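Local structure of endoglucanase (Mytilus edulis, 1WC2) at residues Ser15-Thr20 with Thr150-Val155; Leu75-Gly80 with Asn146-Thr151. The protein hydrolyses internal beta-1,4-glucosidic linkages in cellulose and related beta-glucans, is active on soluble carboxymethylcellulose, and also has expansin activity. All coordinates share one frame; numbering follows the deposited sequence. Where two conformers were deposited one is given.

Contact 1 (Ser15-Thr20 with Thr150-Val155); sequences SCASTT and TTWEVV
Strands 15-20 and 150-155 run antiparallel but steeply skewed, their short axes at 111°, and pair at just two positions: Ala17 with Thr150, hydrogen-bonded, and Cys16 with Thr151, non-hydrogen-bonded. In the first pair Ala17 N gives to Thr150 O at 2.9 Å and Thr150 N returns a bond to Ala17 O. That carbonyl takes a second donor, Thr150 OG1, 2.9 Å from Ala17 O. Thr150 places this hydroxyl between its own backbone N and carbonyl carbon (chi1 68°), which turns OG1 to the neighbouring strand, while CG2 packs crosswise on the CG2 methyl of Thr19. Beyond the second pair Trp152 N reaches Ser15 O only in a weak bond, consistent with the steep skew. The Trp152 side chain adds a second link to Ser15: its indole swings back over strand 15-20 with the pyrrole side foremost. Trp152 CD1 lies 3.8 Å from Ala17 CB, which approaches obliquely, and the backbone C of Cys16 sits at the ring edge. Trp152 NE1 donates to Ser15 OG at 3.0 Å in a bent bond, with the hydroxyl 28° out of the ring plane. Ser15 OG is also hydrogen-bonded to Glu128, so the serine hydroxyl links indole to carboxylate, and Tyr56 meets the indole with its ring steeply inclined. On the other side of the strand, Cys16 SG, in the disulfide with Cys4, comes within 4.0 Å of the Thr151 CG2 methyl. The strand pair belongs to the double-psi beta-barrel of glycoside hydrolase family 45. The Thr150 hydroxyl thus doubles the grip on Ala17 O within the pair, and the Trp152 indole adds a side-chain bond to Ser15 where the backbone bond is weak; both polar groups have acceptors within this largely buried seam.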
loop_
_atom_site.group_PDB
_atom_site.type_symbol
_atom_site.label_atom_id
_atom_site.label_comp_id
_atom_site.label_asym_id
_atom_site.label_seq_id
_atom_site.Cartn_x
_atom_site.Cartn_y
_atom_site.Cartn_z
ATOM N N SER A 15 -12.986 -5.549 5.329
ATOM C CA SER A 15 -11.624 -5.947 5.673
ATOM C C SER A 15 -10.727 -4.742 5.967
ATOM O O SER A 15 -10.774 -3.746 5.246
ATOM C CB SER A 15 -11.018 -6.768 4.539
ATOM O OG SER A 15 -9.691 -7.146 4.850
ATOM N N CYS A 16 -9.905 -4.852 7.009
ATOM C CA CYS A 16 -8.956 -3.803 7.352
ATOM C C CYS A 16 -7.535 -4.058 6.827
ATOM O O CYS A 16 -7.120 -5.201 6.625
ATOM C CB CYS A 16 -8.911 -3.614 8.871
ATOM S SG CYS A 16 -10.524 -3.149 9.555
ATOM N N ALA A 17 -6.809 -2.957 6.609
ATOM C CA ALA A 17 -5.385 -2.977 6.271
ATOM C C ALA A 17 -4.641 -2.050 7.211
ATOM O O ALA A 17 -5.087 -0.921 7.484
ATOM C CB ALA A 17 -5.159 -2.523 4.826
ATOM N N SER A 18 -3.497 -2.515 7.698
ATOM C CA SER A 18 -2.563 -1.635 8.388
ATOM C C SER A 18 -1.672 -0.919 7.363
ATOM O O SER A 18 -1.537 -1.347 6.205
ATOM C CB SER A 18 -1.727 -2.420 9.414
ATOM O OG SER A 18 -1.167 -3.617 8.882
ATOM N N THR A 19 -1.091 0.199 7.803
ATOM C CA THR A 19 -0.190 1.000 6.982
ATOM C C THR A 19 1.054 1.441 7.750
ATOM O O THR A 19 1.024 1.603 8.981
ATOM C CB THR A 19 -0.876 2.257 6.401
ATOM O OG1 THR A 19 -1.199 3.187 7.451
ATOM C CG2 THR A 19 -2.176 1.900 5.663
ATOM N N THR A 20 2.149 1.632 7.009
ATOM C CA THR A 20 3.342 2.317 7.510
ATOM C C THR A 20 3.894 3.297 6.488
ATOM O O THR A 20 4.226 2.897 5.374
ATOM C CB THR A 20 4.528 1.310 7.769
ATOM O OG1 THR A 20 4.112 0.135 8.479
ATOM C CG2 THR A 20 5.655 1.968 8.604
ATOM N N THR A 150 -7.003 1.297 8.371
ATOM C CA THR A 150 -7.891 1.557 7.238
ATOM C C THR A 150 -8.776 0.366 6.910
ATOM O O THR A 150 -8.490 -0.760 7.325
ATOM C CB THR A 150 -7.084 1.905 5.959
ATOM O OG1 THR A 150 -6.348 0.757 5.495
ATOM C CG2 THR A 150 -6.088 3.056 6.197
ATOM N N THR A 151 -9.833 0.626 6.131
ATOM C CA THR A 151 -10.491 -0.415 5.340
ATOM C C THR A 151 -10.116 -0.190 3.872
ATOM O O THR A 151 -9.799 0.930 3.465
ATOM C CB THR A 151 -12.027 -0.429 5.537
ATOM O OG1 THR A 151 -12.562 0.877 5.276
ATOM C CG2 THR A 151 -12.378 -0.775 6.986
ATOM N N TRP A 152 -10.138 -1.256 3.073
ATOM C CA TRP A 152 -9.541 -1.226 1.735
ATOM C C TRP A 152 -10.439 -1.888 0.688
ATOM O O TRP A 152 -11.219 -2.801 0.985
ATOM C CB TRP A 152 -8.155 -1.880 1.745
ATOM C CG TRP A 152 -8.170 -3.355 1.976
ATOM C CD1 TRP A 152 -8.208 -3.995 3.173
ATOM C CD2 TRP A 152 -8.084 -4.374 0.979
ATOM N NE1 TRP A 152 -8.188 -5.355 2.987
ATOM C CE2 TRP A 152 -8.096 -5.616 1.643
ATOM C CE3 TRP A 152 -7.989 -4.365 -0.419
ATOM C CZ2 TRP A 152 -8.011 -6.833 0.956
ATOM C CZ3 TRP A 152 -7.905 -5.567 -1.100
ATOM C CH2 TRP A 152 -7.917 -6.781 -0.411
ATOM N N GLU A 153 -10.298 -1.436 -0.551
ATOM C CA GLU A 153 -11.045 -1.983 -1.684
ATOM C C GLU A 153 -10.242 -1.722 -2.971
ATOM O O GLU A 153 -9.463 -0.761 -3.043
ATOM C CB GLU A 153 -12.430 -1.333 -1.768
ATOM C CG GLU A 153 -12.335 0.148 -2.068
ATOM C CD GLU A 153 -13.630 0.927 -1.902
ATOM O OE1 GLU A 153 -14.580 0.660 -2.675
ATOM O OE2 GLU A 153 -13.688 1.824 -1.029
ATOM N N VAL A 154 -10.432 -2.564 -3.978
ATOM C CA VAL A 154 -9.832 -2.378 -5.294
ATOM C C VAL A 154 -10.691 -1.413 -6.119
ATOM O O VAL A 154 -11.924 -1.527 -6.149
ATOM C CB VAL A 154 -9.693 -3.736 -6.029
ATOM C CG1 VAL A 154 -9.141 -3.558 -7.445
ATOM C CG2 VAL A 154 -8.812 -4.690 -5.225
ATOM N N VAL A 155 -10.039 -0.454 -6.778
ATOM C CA VAL A 155 -10.704 0.543 -7.617
ATOM C C VAL A 155 -9.937 0.747 -8.928
ATOM O O VAL A 155 -8.779 0.343 -9.060
ATOM C CB VAL A 155 -10.836 1.904 -6.886
ATOM C CG1 VAL A 155 -11.755 1.786 -5.675
ATOM C CG2 VAL A 155 -9.475 2.448 -6.471
#

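Contact 2 (Leu75-Gly80 with Asn146-Thr151)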
loop_
_atom_site.group_PDB
_atom_site.type_symbol
_atom_site.label_atom_id
_atom_site.label_comp_id
_atom_site.label_asym_id
_atom_site.label_seq_id
_atom_site.Cartn_x
_atom_site.Cartn_y
_atom_site.Cartn_z
ATOM N N LEU A 75 -8.034 3.387 0.207
ATOM C CA LEU A 75 -7.995 3.239 1.656
ATOM C C LEU A 75 -8.900 4.274 2.300
ATOM O O LEU A 75 -8.869 5.442 1.909
ATOM C CB LEU A 75 -6.570 3.441 2.164
ATOM C CG LEU A 75 -5.515 2.434 1.686
ATOM C CD1 LEU A 75 -4.183 2.737 2.357
ATOM C CD2 LEU A 75 -5.955 1.007 1.970
ATOM N N THR A 76 -9.691 3.850 3.284
ATOM C CA THR A 76 -10.543 4.734 4.076
ATOM C C THR A 76 -10.147 4.613 5.544
ATOM O O THR A 76 -10.077 3.506 6.080
ATOM C CB THR A 76 -12.021 4.344 3.877
ATOM O OG1 THR A 76 -12.366 4.487 2.490
ATOM C CG2 THR A 76 -12.944 5.287 4.663
ATOM N N THR A 77 -9.890 5.737 6.216
ATOM C CA THR A 77 -9.455 5.680 7.611
ATOM C C THR A 77 -10.605 5.262 8.520
ATOM O O THR A 77 -11.757 5.676 8.327
ATOM C CB THR A 77 -8.894 7.030 8.090
ATOM O OG1 THR A 77 -9.905 8.040 7.955
ATOM C CG2 THR A 77 -7.688 7.461 7.247
ATOM N N THR A 78 -10.307 4.414 9.497
ATOM C CA THR A 78 -11.283 4.043 10.517
ATOM C C THR A 78 -11.346 5.063 11.655
ATOM O O THR A 78 -12.321 5.080 12.407
ATOM C CB THR A 78 -10.951 2.692 11.153
ATOM O OG1 THR A 78 -9.695 2.805 11.841
ATOM C CG2 THR A 78 -10.827 1.568 10.108
ATOM N N GLY A 79 -10.303 5.883 11.784
ATOM C CA GLY A 79 -10.084 6.715 12.953
ATOM C C GLY A 79 -9.053 6.130 13.917
ATOM O O GLY A 79 -8.572 6.843 14.807
ATOM N N GLY A 80 -8.727 4.843 13.773
ATOM C CA GLY A 80 -7.778 4.164 14.647
ATOM C C GLY A 80 -6.360 4.101 14.105
ATOM O O GLY A 80 -6.047 4.637 13.044
ATOM N N ASN A 146 -0.800 9.484 10.062
ATOM C CA ASN A 146 0.340 8.848 10.737
ATOM C C ASN A 146 0.011 7.361 10.915
ATOM O O ASN A 146 -0.560 6.961 11.923
ATOM C CB ASN A 146 0.603 9.542 12.090
ATOM C CG ASN A 146 1.733 8.904 12.915
ATOM O OD1 ASN A 146 1.929 9.263 14.098
ATOM N ND2 ASN A 146 2.479 7.999 12.323
ATOM N N ASN A 147 0.346 6.565 9.905
ATOM C CA ASN A 147 0.075 5.126 9.902
ATOM C C ASN A 147 -1.356 4.765 10.314
ATOM O O ASN A 147 -1.582 3.934 11.212
ATOM C CB ASN A 147 1.095 4.400 10.781
ATOM C CG ASN A 147 2.518 4.682 10.356
ATOM O OD1 ASN A 147 2.748 5.223 9.272
ATOM N ND2 ASN A 147 3.475 4.294 11.185
ATOM N N PRO A 148 -2.353 5.359 9.657
ATOM C CA PRO A 148 -3.733 5.079 10.054
ATOM C C PRO A 148 -4.123 3.617 9.830
ATOM O O PRO A 148 -3.648 2.973 8.901
ATOM C CB PRO A 148 -4.549 5.973 9.108
ATOM C CG PRO A 148 -3.690 6.121 7.911
ATOM C CD PRO A 148 -2.306 6.235 8.468
ATOM N N GLU A 149 -5.006 3.124 10.688
ATOM C CA GLU A 149 -5.772 1.901 10.421
ATOM C C GLU A 149 -6.806 2.208 9.325
ATOM O O GLU A 149 -7.446 3.263 9.367
ATOM C CB GLU A 149 -6.474 1.455 11.704
ATOM C CG GLU A 149 -7.256 0.157 11.629
ATOM C CD GLU A 149 -7.995 -0.125 12.924
ATOM O OE1 GLU A 149 -8.783 0.760 13.355
ATOM O OE2 GLU A 149 -7.786 -1.224 13.509
ATOM N N THR A 150 -7.003 1.297 8.371
ATOM C CA THR A 150 -7.891 1.557 7.238
ATOM C C THR A 150 -8.776 0.366 6.910
ATOM O O THR A 150 -8.490 -0.760 7.325
ATOM C CB THR A 150 -7.084 1.905 5.959
ATOM O OG1 THR A 150 -6.348 0.757 5.495
ATOM C CG2 THR A 150 -6.088 3.056 6.197
ATOM N N THR A 151 -9.833 0.626 6.131
ATOM C CA THR A 151 -10.491 -0.415 5.340
ATOM C C THR A 151 -10.116 -0.190 3.872
ATOM O O THR A 151 -9.799 0.930 3.465
ATOM C CB THR A 151 -12.027 -0.429 5.537
ATOM O OG1 THR A 151 -12.562 0.877 5.276
ATOM C CG2 THR A 151 -12.378 -0.775 6.986
HETATM O O HOH W 1 -7.538 5.582 10.792
#
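Thr78 meets Glu149 where strand 75-78 leaves strand 148-151, and the glutamate can be followed outward. Glu149 CB rests 3.5 Å from Gly80 O and equally near Thr78 OG1. With CG anti to the backbone N (chi1 -177°) and the chain extended beyond, CG lies near Thr78 OG1; the two side chains cross at about a right angle. Glu149 CD lies 3.6 Å from Thr78 OG1. At the tip, Glu149 OE1 receives Thr78 OG1 at 2.7 Å on its anti lone pair and also accepts from Lys3 N; OE2 is hydrogen-bonded to Tyr127 OH and Cys4 N. Thr78 OG1 in turn accepts from Gly80 N, an ST turn at the corner the chain makes at Gly79. Backbone bonds flank this centre: Thr78 N to Glu149 O, Glu149 N to Gly80 O, and the in-plane pair Thr76 N to Thr151 O and Thr151 N to Thr76 O, each 2.9 Å. A water bridges Gly79 N, Gly80 O and Glu149 O there. The Leu75 CD2 methyl packs beside Thr150 OG1, the hydroxyl oxygen that bonds Ala17 O, and Thr77 CG2 makes an apolar contact with Pro148 CB. Four donors thus converge on one buried carboxylate, probably favouring its charged form, and the glutamate ties the strand's turn to the N-terminal segment.

In the fold
Strand 148-155 is common to both contacts: contact 1 pairs one of its edges with strand 14-22, contact 2 the other with strand 72-78, so it is a central strand of the curled barrel sheet. Both are largely buried; their centres lie about 8 Å (contact 1) and about 12 Å (contact 2) from the centre of the chain. Yet the indole and serine of the more central contact are partly exposed, whereas in contact 2 a buried carboxylate and a water secure a strand end. They also touch directly, Thr19 OG1 probably bonding Pro148 O and Leu75 CD2 packing on Trp152 CB. The side chain of Thr19 is about 7 Å from that of Asp132, the proton donor by similarity.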